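Local coordinates for protein catechol 1,2-dioxygenase (Acinetobacter sp., PDB 1DMH) that cleaves the aromatic ring of catechol between its two hydroxyl-bearing carbons, using ferric iron and molecular oxygen to form cis,cis-muconate, at residues 100-105 and 259-264; 225-230 and 239-244. All coordinates share one frame; numbering follows the deposited sequence.

Contact 1 (100-105 and 259-264); sequences ATPRTI and EGLVVD
The carbonyl oxygen of Pro102 sits at the fork of the Leu261 side chain, with both methyls, CD1 and CD2, at 4.0 Å from Pro102 O. It also accepts a hydrogen bond from the hydroxyl of Thr239, one of the bonds that join the loop to strand 237-243; a backbone bond between Thr104 and Thr238 is another. Between the two segments the meeting is van der Waals packing, mostly of carbon on carbon. Leu261 CG lies anti to its own carbonyl carbon (chi1 -60°), which turns the fork toward the loop, one methyl on Pro102 and the other on Thr104. CD2 packs beside the proline ring, 3.9 Å from Pro102 CD, while CD1 reaches the methyl of Thr104, CD1 to CG2 being 4.0 Å. Leucine and loop side chains point in opposing senses and overlap along their flanks. Thr104 turns its polar branch another way, since OG1 is hydrogen-bonded to Ala256 O and leaves CG2 to meet the leucine. At the outer end, Pro102 CG rests 4.0 Å from Glu259 O, and Gly260, with a positive phi of 98°, carries the backbone round to Leu261. The 182 Å² buried belongs chiefly to Leu261 and Pro102. The loop at 100-105 follows helix 80-94, the fifth helix of the chain; Leu261, just before strand 262-268, lies between the loop and Thr239 of strand 237-243 and Phe288 of strand 283-291.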
ATOM      1  N   ALA A 100       4.111   9.827 -34.272  1.00 37.53           N
ATOM      2  CA  ALA A 100       3.996   8.805 -35.302  1.00 34.51           C
ATOM      3  C   ALA A 100       3.818   7.424 -34.671  1.00 31.79           C
ATOM      4  O   ALA A 100       2.840   6.740 -34.958  1.00 33.03           O
ATOM      5  CB  ALA A 100       5.216   8.828 -36.205  1.00 35.34           C
ATOM      6  N   THR A 101       4.756   6.997 -33.831  1.00 27.20           N
ATOM      7  CA  THR A 101       4.608   5.703 -33.170  1.00 22.43           C
ATOM      8  C   THR A 101       4.037   6.033 -31.792  1.00 20.33           C
ATOM      9  O   THR A 101       4.691   6.694 -31.004  1.00 19.23           O
ATOM     10  CB  THR A 101       5.957   4.975 -33.004  1.00 21.47           C
ATOM     11  OG1 THR A 101       6.492   4.650 -34.294  1.00 19.28           O
ATOM     12  CG2 THR A 101       5.774   3.703 -32.201  1.00 20.07           C
ATOM     13  N   PRO A 102       2.822   5.543 -31.486  1.00 18.23           N
ATOM     14  CA  PRO A 102       2.099   5.755 -30.227  1.00 17.17           C
ATOM     15  C   PRO A 102       2.859   5.236 -29.025  1.00 15.89           C
ATOM     16  O   PRO A 102       3.442   4.160 -29.093  1.00 14.87           O
ATOM     17  CB  PRO A 102       0.819   4.935 -30.423  1.00 17.35           C
ATOM     18  CG  PRO A 102       0.657   4.881 -31.912  1.00 18.27           C
ATOM     19  CD  PRO A 102       2.068   4.600 -32.328  1.00 18.12           C
ATOM     20  N   ARG A 103       2.842   5.988 -27.927  1.00 14.25           N
ATOM     21  CA  ARG A 103       3.492   5.530 -26.705  1.00 13.35           C
ATOM     22  C   ARG A 103       2.520   4.591 -26.008  1.00 12.61           C
ATOM     23  O   ARG A 103       1.325   4.609 -26.293  1.00 12.50           O
ATOM     24  CB  ARG A 103       3.744   6.699 -25.737  1.00 12.94           C
ATOM     25  CG  ARG A 103       2.474   7.468 -25.352  1.00 14.09           C
ATOM     26  CD  ARG A 103       2.674   8.307 -24.099  1.00 14.19           C
ATOM     27  NE  ARG A 103       3.802   9.230 -24.198  1.00 14.91           N
ATOM     28  CZ  ARG A 103       3.795  10.372 -24.880  1.00 15.11           C
ATOM     29  NH1 ARG A 103       2.702  10.764 -25.520  1.00 15.01           N
ATOM     30  NH2 ARG A 103       4.884  11.137 -24.902  1.00 15.97           N
ATOM     31  N   THR A 104       3.025   3.740 -25.127  1.00 11.84           N
ATOM     32  CA  THR A 104       2.118   2.960 -24.296  1.00 11.58           C
ATOM     33  C   THR A 104       2.889   2.597 -23.036  1.00 11.70           C
ATOM     34  O   THR A 104       4.050   2.986 -22.909  1.00 11.64           O
ATOM     35  CB  THR A 104       1.405   1.740 -25.001  1.00 11.16           C
ATOM     36  OG1 THR A 104       0.296   1.362 -24.170  1.00 11.96           O
ATOM     37  CG2 THR A 104       2.310   0.530 -25.179  1.00 11.22           C
ATOM     38  N   ILE A 105       2.280   1.872 -22.104  1.00 11.29           N
ATOM     39  CA  ILE A 105       2.963   1.661 -20.831  1.00 11.55           C
ATOM     40  C   ILE A 105       4.236   0.832 -20.819  1.00 11.15           C
ATOM     41  O   ILE A 105       4.433  -0.089 -21.614  1.00 10.75           O
ATOM     42  CB  ILE A 105       1.977   1.147 -19.708  1.00 11.98           C
ATOM     43  CG1 ILE A 105       1.697  -0.363 -19.849  1.00 12.61           C
ATOM     44  CG2 ILE A 105       0.670   1.962 -19.771  1.00 10.88           C
ATOM     45  CD1 ILE A 105       0.900  -0.941 -18.679  1.00 12.30           C
ATOM     46  N   GLU A 259      -4.150   1.137 -31.358  1.00 25.73           N
ATOM     47  CA  GLU A 259      -4.183   0.944 -32.801  1.00 27.34           C
ATOM     48  C   GLU A 259      -2.833   1.373 -33.329  1.00 24.99           C
ATOM     49  O   GLU A 259      -2.306   2.414 -32.931  1.00 24.19           O
ATOM     50  CB  GLU A 259      -5.266   1.803 -33.449  1.00 30.91           C
ATOM     51  CG  GLU A 259      -6.663   1.339 -33.139  1.00 38.27           C
ATOM     52  CD  GLU A 259      -7.697   2.217 -33.817  1.00 42.97           C
ATOM     53  OE1 GLU A 259      -7.614   2.344 -35.075  1.00 45.73           O
ATOM     54  OE2 GLU A 259      -8.582   2.776 -33.101  1.00 45.70           O
ATOM     55  N   GLY A 260      -2.285   0.574 -34.229  1.00 23.11           N
ATOM     56  CA  GLY A 260      -0.987   0.893 -34.764  1.00 21.83           C
ATOM     57  C   GLY A 260       0.082   0.103 -34.041  1.00 20.79           C
ATOM     58  O   GLY A 260       1.217   0.096 -34.475  1.00 21.35           O
ATOM     59  N   LEU A 261      -0.261  -0.553 -32.938  1.00 19.53           N
ATOM     60  CA  LEU A 261       0.729  -1.344 -32.206  1.00 19.24           C
ATOM     61  C   LEU A 261       0.432  -2.848 -32.265  1.00 20.23           C
ATOM     62  O   LEU A 261       1.104  -3.650 -31.593  1.00 21.05           O
ATOM     63  CB  LEU A 261       0.819  -0.892 -30.745  1.00 17.97           C
ATOM     64  CG  LEU A 261       1.231   0.564 -30.501  1.00 17.56           C
ATOM     65  CD1 LEU A 261       1.296   0.813 -28.992  1.00 16.76           C
ATOM     66  CD2 LEU A 261       2.578   0.862 -31.172  1.00 16.83           C
ATOM     67  N   VAL A 262      -0.570  -3.231 -33.060  1.00 19.74           N
ATOM     68  CA  VAL A 262      -0.927  -4.648 -33.214  1.00 19.93           C
ATOM     69  C   VAL A 262      -0.222  -5.113 -34.482  1.00 19.94           C
ATOM     70  O   VAL A 262      -0.474  -4.584 -35.556  1.00 20.03           O
ATOM     71  CB  VAL A 262      -2.458  -4.820 -33.365  1.00 20.32           C
ATOM     72  CG1 VAL A 262      -2.807  -6.286 -33.557  1.00 19.57           C
ATOM     73  CG2 VAL A 262      -3.160  -4.237 -32.144  1.00 20.12           C
ATOM     74  N   VAL A 263       0.650  -6.102 -34.360  1.00 19.57           N
ATOM     75  CA  VAL A 263       1.428  -6.580 -35.495  1.00 20.77           C
ATOM     76  C   VAL A 263       1.220  -8.077 -35.796  1.00 21.39           C
ATOM     77  O   VAL A 263       1.162  -8.906 -34.883  1.00 20.71           O
ATOM     78  CB  VAL A 263       2.944  -6.277 -35.203  1.00 20.99           C
ATOM     79  CG1 VAL A 263       3.838  -6.739 -36.349  1.00 20.79           C
ATOM     80  CG2 VAL A 263       3.128  -4.770 -34.921  1.00 19.70           C
ATOM     81  N   ASP A 264       1.108  -8.419 -37.079  1.00 22.99           N
ATOM     82  CA  ASP A 264       0.934  -9.817 -37.476  1.00 24.92           C
ATOM     83  C   ASP A 264       2.265 -10.554 -37.475  1.00 25.55           C
ATOM     84  O   ASP A 264       3.259 -10.055 -37.996  1.00 25.73           O
ATOM     85  CB  ASP A 264       0.393  -9.957 -38.905  1.00 27.57           C
ATOM     86  CG  ASP A 264      -0.882  -9.180 -39.142  1.00 30.97           C
ATOM     87  OD1 ASP A 264      -1.859  -9.361 -38.380  1.00 32.81           O
ATOM     88  OD2 ASP A 264      -0.905  -8.383 -40.111  1.00 33.73           O
TER

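Contact 2 (225-230 and 239-244); sequences IHYFVS and TQINVA. With FE (Fe (III) ion), chain C; MCT (4-methylcatechol), chain D.
A beta hairpin, strands 220-230 and 237-243 of the mixed sheet of the dioxygenase domain, which carries the iron ligands His224 and His226, pairs His226 with Gln240 in a non-hydrogen-bonded position. The pairs flanking it are hydrogen-bonded. Ile225 N reaches Ile241 O at 2.9 Å, and Ile241 N returns to Ile225 O, also at 2.9 Å; both donors lie in the carbonyl plane. Thr239 N bonds to Tyr227 O at 3.1 Å. In the reciprocal bond, Tyr227 N to Thr239 O at 3.0 Å, the donor stands 36° above the carbonyl plane; Thr239 O accepts a second hydrogen bond, from a water at 2.9 Å. The same water accepts from His226 ND1 at 2.7 Å, lying in the plane of the imidazole at its edge, a bond that, with the iron on NE2 (2.1 Å), would limit rotation of the ring. Both oxygens of 4-methylcatechol, Tyr164 and His224 also bind the metal. Gln240 runs alongside the imidazole, its amide turned 83° from the ring. On the sheet face that carries Ile225, Tyr227 and Thr239, Ile241 CG1 lies between its backbone N and carbonyl carbon (chi1 53°), which turns CD1 to the edge of the Tyr227 ring, 3.8 Å from CE1. Trp156 of strand 152-157 stacks on His226, Ile155 touches Ile225 and Tyr227, and strand 283-291 covers Ile241 and Tyr227 through Phe288 and Leu290.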
ATOM      1  N   ILE A 225       5.601  -7.432 -26.910  1.00 11.88           N
ATOM      2  CA  ILE A 225       7.046  -7.203 -26.856  1.00 11.70           C
ATOM      3  C   ILE A 225       7.271  -5.728 -26.514  1.00 11.42           C
ATOM      4  O   ILE A 225       6.694  -4.852 -27.150  1.00 12.00           O
ATOM      5  CB  ILE A 225       7.686  -7.532 -28.219  1.00 12.48           C
ATOM      6  CG1 ILE A 225       7.449  -9.017 -28.538  1.00 12.93           C
ATOM      7  CG2 ILE A 225       9.184  -7.185 -28.201  1.00 12.26           C
ATOM      8  CD1 ILE A 225       7.807  -9.416 -29.962  1.00 14.25           C
ATOM      9  N   HIS A 226       8.094  -5.465 -25.503  1.00 11.38           N
ATOM     10  CA  HIS A 226       8.382  -4.097 -25.053  1.00 11.54           C
ATOM     11  C   HIS A 226       9.536  -3.454 -25.825  1.00 11.87           C
ATOM     12  O   HIS A 226      10.469  -4.136 -26.229  1.00 11.56           O
ATOM     13  CB  HIS A 226       8.792  -4.113 -23.578  1.00 11.24           C
ATOM     14  CG  HIS A 226       7.697  -4.515 -22.647  1.00 12.85           C
ATOM     15  ND1 HIS A 226       6.799  -3.605 -22.117  1.00 11.85           N
ATOM     16  CD2 HIS A 226       7.345  -5.728 -22.158  1.00 11.43           C
ATOM     17  CE1 HIS A 226       5.943  -4.247 -21.338  1.00 12.09           C
ATOM     18  NE2 HIS A 226       6.252  -5.532 -21.347  1.00 12.09           N
ATOM     19  N   TYR A 227       9.466  -2.134 -25.985  1.00 11.78           N
ATOM     20  CA  TYR A 227      10.509  -1.356 -26.633  1.00 12.07           C
ATOM     21  C   TYR A 227      10.819  -0.054 -25.883  1.00 13.31           C
ATOM     22  O   TYR A 227       9.915   0.605 -25.353  1.00 12.89           O
ATOM     23  CB  TYR A 227      10.091  -0.872 -28.027  1.00 12.35           C
ATOM     24  CG  TYR A 227      10.067  -1.867 -29.151  1.00 12.23           C
ATOM     25  CD1 TYR A 227       8.996  -2.747 -29.313  1.00 14.17           C
ATOM     26  CD2 TYR A 227      11.102  -1.891 -30.085  1.00 13.12           C
ATOM     27  CE1 TYR A 227       8.951  -3.634 -30.396  1.00 15.89           C
ATOM     28  CE2 TYR A 227      11.081  -2.764 -31.169  1.00 14.44           C
ATOM     29  CZ  TYR A 227      10.006  -3.630 -31.325  1.00 15.96           C
ATOM     30  OH  TYR A 227       9.978  -4.469 -32.412  1.00 16.33           O
ATOM     31  N   PHE A 228      12.107   0.295 -25.873  1.00 14.04           N
ATOM     32  CA  PHE A 228      12.618   1.586 -25.412  1.00 14.01           C
ATOM     33  C   PHE A 228      13.441   1.931 -26.668  1.00 14.87           C
ATOM     34  O   PHE A 228      14.174   1.085 -27.186  1.00 14.72           O
ATOM     35  CB  PHE A 228      13.611   1.489 -24.260  1.00 14.28           C
ATOM     36  CG  PHE A 228      13.017   1.694 -22.905  1.00 14.00           C
ATOM     37  CD1 PHE A 228      11.841   2.416 -22.722  1.00 14.81           C
ATOM     38  CD2 PHE A 228      13.656   1.180 -21.801  1.00 14.61           C
ATOM     39  CE1 PHE A 228      11.313   2.609 -21.431  1.00 15.35           C
ATOM     40  CE2 PHE A 228      13.142   1.363 -20.510  1.00 15.40           C
ATOM     41  CZ  PHE A 228      11.968   2.080 -20.326  1.00 14.42           C
ATOM     42  N   VAL A 229      13.278   3.131 -27.200  1.00 14.67           N
ATOM     43  CA  VAL A 229      14.107   3.545 -28.315  1.00 15.58           C
ATOM     44  C   VAL A 229      14.591   4.948 -27.944  1.00 16.44           C
ATOM     45  O   VAL A 229      13.791   5.834 -27.614  1.00 16.57           O
ATOM     46  CB  VAL A 229      13.341   3.615 -29.664  1.00 15.60           C
ATOM     47  CG1 VAL A 229      14.322   3.972 -30.810  1.00 15.34           C
ATOM     48  CG2 VAL A 229      12.673   2.273 -29.960  1.00 15.17           C
ATOM     49  N   SER A 230      15.902   5.137 -27.941  1.00 17.53           N
ATOM     50  CA  SER A 230      16.460   6.456 -27.666  1.00 18.68           C
ATOM     51  C   SER A 230      17.536   6.809 -28.712  1.00 19.51           C
ATOM     52  O   SER A 230      18.156   5.919 -29.321  1.00 19.71           O
ATOM     53  CB  SER A 230      17.023   6.529 -26.238  1.00 19.15           C
ATOM     54  OG  SER A 230      18.009   5.564 -25.994  1.00 20.80           O
ATOM     55  N   THR A 239       7.145   2.016 -25.787  1.00 12.17           N
ATOM     56  CA  THR A 239       5.972   1.487 -26.445  1.00 12.32           C
ATOM     57  C   THR A 239       6.037  -0.040 -26.436  1.00 12.80           C
ATOM     58  O   THR A 239       6.886  -0.632 -25.772  1.00 10.85           O
ATOM     59  CB  THR A 239       5.860   2.049 -27.920  1.00 12.68           C
ATOM     60  OG1 THR A 239       4.572   1.730 -28.453  1.00 13.77           O
ATOM     61  CG2 THR A 239       6.916   1.438 -28.834  1.00 12.24           C
ATOM     62  N   GLN A 240       5.116  -0.689 -27.131  1.00 14.31           N
ATOM     63  CA  GLN A 240       5.170  -2.146 -27.185  1.00 16.68           C
ATOM     64  C   GLN A 240       4.360  -2.570 -28.391  1.00 17.26           C
ATOM     65  O   GLN A 240       3.624  -1.753 -28.960  1.00 17.96           O
ATOM     66  CB  GLN A 240       4.548  -2.764 -25.939  1.00 17.93           C
ATOM     67  CG  GLN A 240       3.060  -2.892 -26.072  1.00 22.59           C
ATOM     68  CD  GLN A 240       2.363  -3.535 -24.880  1.00 24.44           C
ATOM     69  OE1 GLN A 240       1.192  -3.954 -25.004  1.00 28.19           O
ATOM     70  NE2 GLN A 240       3.039  -3.601 -23.730  1.00 23.84           N
ATOM     71  N   ILE A 241       4.527  -3.815 -28.818  1.00 16.70           N
ATOM     72  CA  ILE A 241       3.703  -4.313 -29.914  1.00 16.84           C
ATOM     73  C   ILE A 241       2.965  -5.539 -29.421  1.00 16.47           C
ATOM     74  O   ILE A 241       3.458  -6.267 -28.566  1.00 15.17           O
ATOM     75  CB  ILE A 241       4.500  -4.640 -31.204  1.00 17.28           C
ATOM     76  CG1 ILE A 241       5.668  -5.581 -30.919  1.00 17.17           C
ATOM     77  CG2 ILE A 241       4.932  -3.336 -31.844  1.00 18.58           C
ATOM     78  CD1 ILE A 241       6.509  -5.934 -32.157  1.00 17.11           C
ATOM     79  N   ASN A 242       1.757  -5.704 -29.942  1.00 16.34           N
ATOM     80  CA  ASN A 242       0.862  -6.801 -29.611  1.00 18.34           C
ATOM     81  C   ASN A 242       0.858  -7.797 -30.745  1.00 18.12           C
ATOM     82  O   ASN A 242       0.784  -7.407 -31.913  1.00 18.48           O
ATOM     83  CB  ASN A 242      -0.561  -6.276 -29.452  1.00 20.48           C
ATOM     84  CG  ASN A 242      -0.753  -5.568 -28.184  1.00 23.48           C
ATOM     85  OD1 ASN A 242      -0.860  -6.205 -27.145  1.00 26.22           O
ATOM     86  ND2 ASN A 242      -0.759  -4.231 -28.223  1.00 25.34           N
ATOM     87  N   VAL A 243       0.926  -9.076 -30.410  1.00 17.75           N
ATOM     88  CA  VAL A 243       0.898 -10.096 -31.453  1.00 18.58           C
ATOM     89  C   VAL A 243      -0.565 -10.211 -31.917  1.00 18.84           C
ATOM     90  O   VAL A 243      -1.473 -10.501 -31.120  1.00 18.06           O
ATOM     91  CB  VAL A 243       1.431 -11.454 -30.911  1.00 18.75           C
ATOM     92  CG1 VAL A 243       1.310 -12.527 -31.976  1.00 19.29           C
ATOM     93  CG2 VAL A 243       2.892 -11.291 -30.466  1.00 18.79           C
ATOM     94  N   ALA A 244      -0.798  -9.958 -33.200  1.00 18.95           N
ATOM     95  CA  ALA A 244      -2.162 -10.019 -33.721  1.00 19.62           C
ATOM     96  C   ALA A 244      -2.796 -11.413 -33.519  1.00 19.67           C
ATOM     97  O   ALA A 244      -2.119 -12.447 -33.566  1.00 19.12           O
ATOM     98  CB  ALA A 244      -2.180  -9.601 -35.229  1.00 18.79           C
TER
HETATM   99 FE    FE C 400       5.162  -7.129 -20.547  1.00 15.96          FE
HETATM  100  C1  MCT D 401       2.222  -5.635 -16.704  0.65 22.02           C
HETATM  101  C2  MCT D 401       2.932  -5.093 -17.789  0.65 22.11           C
HETATM  102  C3  MCT D 401       3.714  -5.963 -18.577  0.65 21.43           C
HETATM  103  O3  MCT D 401       4.411  -5.449 -19.640  0.65 22.31           O
HETATM  104  C4  MCT D 401       3.795  -7.319 -18.309  0.65 21.18           C
HETATM  105  O4  MCT D 401       4.567  -8.120 -19.113  0.65 22.48           O
HETATM  106  C5  MCT D 401       3.111  -7.870 -17.258  0.65 21.74           C
HETATM  107  C6  MCT D 401       2.280  -6.975 -16.412  0.65 22.01           C
HETATM  108  C   MCT D 401       1.364  -4.705 -15.826  0.65 22.40           C
HETATM  109  O   HOH W   1       6.832  -0.966 -22.858  1.00 14.49           O
HETATM  110  O   HOH W   2       5.151  -6.147 -18.165  0.35  3.70           O

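How the contacts relate
All touching residues of contact 2 are buried, and regular backbone pairing within the mixed sheet of the dioxygenase domain holds a metal ligand in place. Contact 1 is partly exposed at its proline and glutamate end; its two segments meet by side-chain packing, while hydrogen bonds to other strands hold the loop to the sheet. Their centres are 7 Å apart, and contact 2 is nested within the chain loop that contact 1 closes. Strands 237-243 and 262-268 run parallel as neighbours, which ties the two together: Leu261 O lies 2.7 Å from Asn242 N, a probable hydrogen bond, and Leu261 CB packs on Gln240 O. Thr104, whose side chain touches Gln240, is about 7 Å from His226 between nearest side-chain atoms.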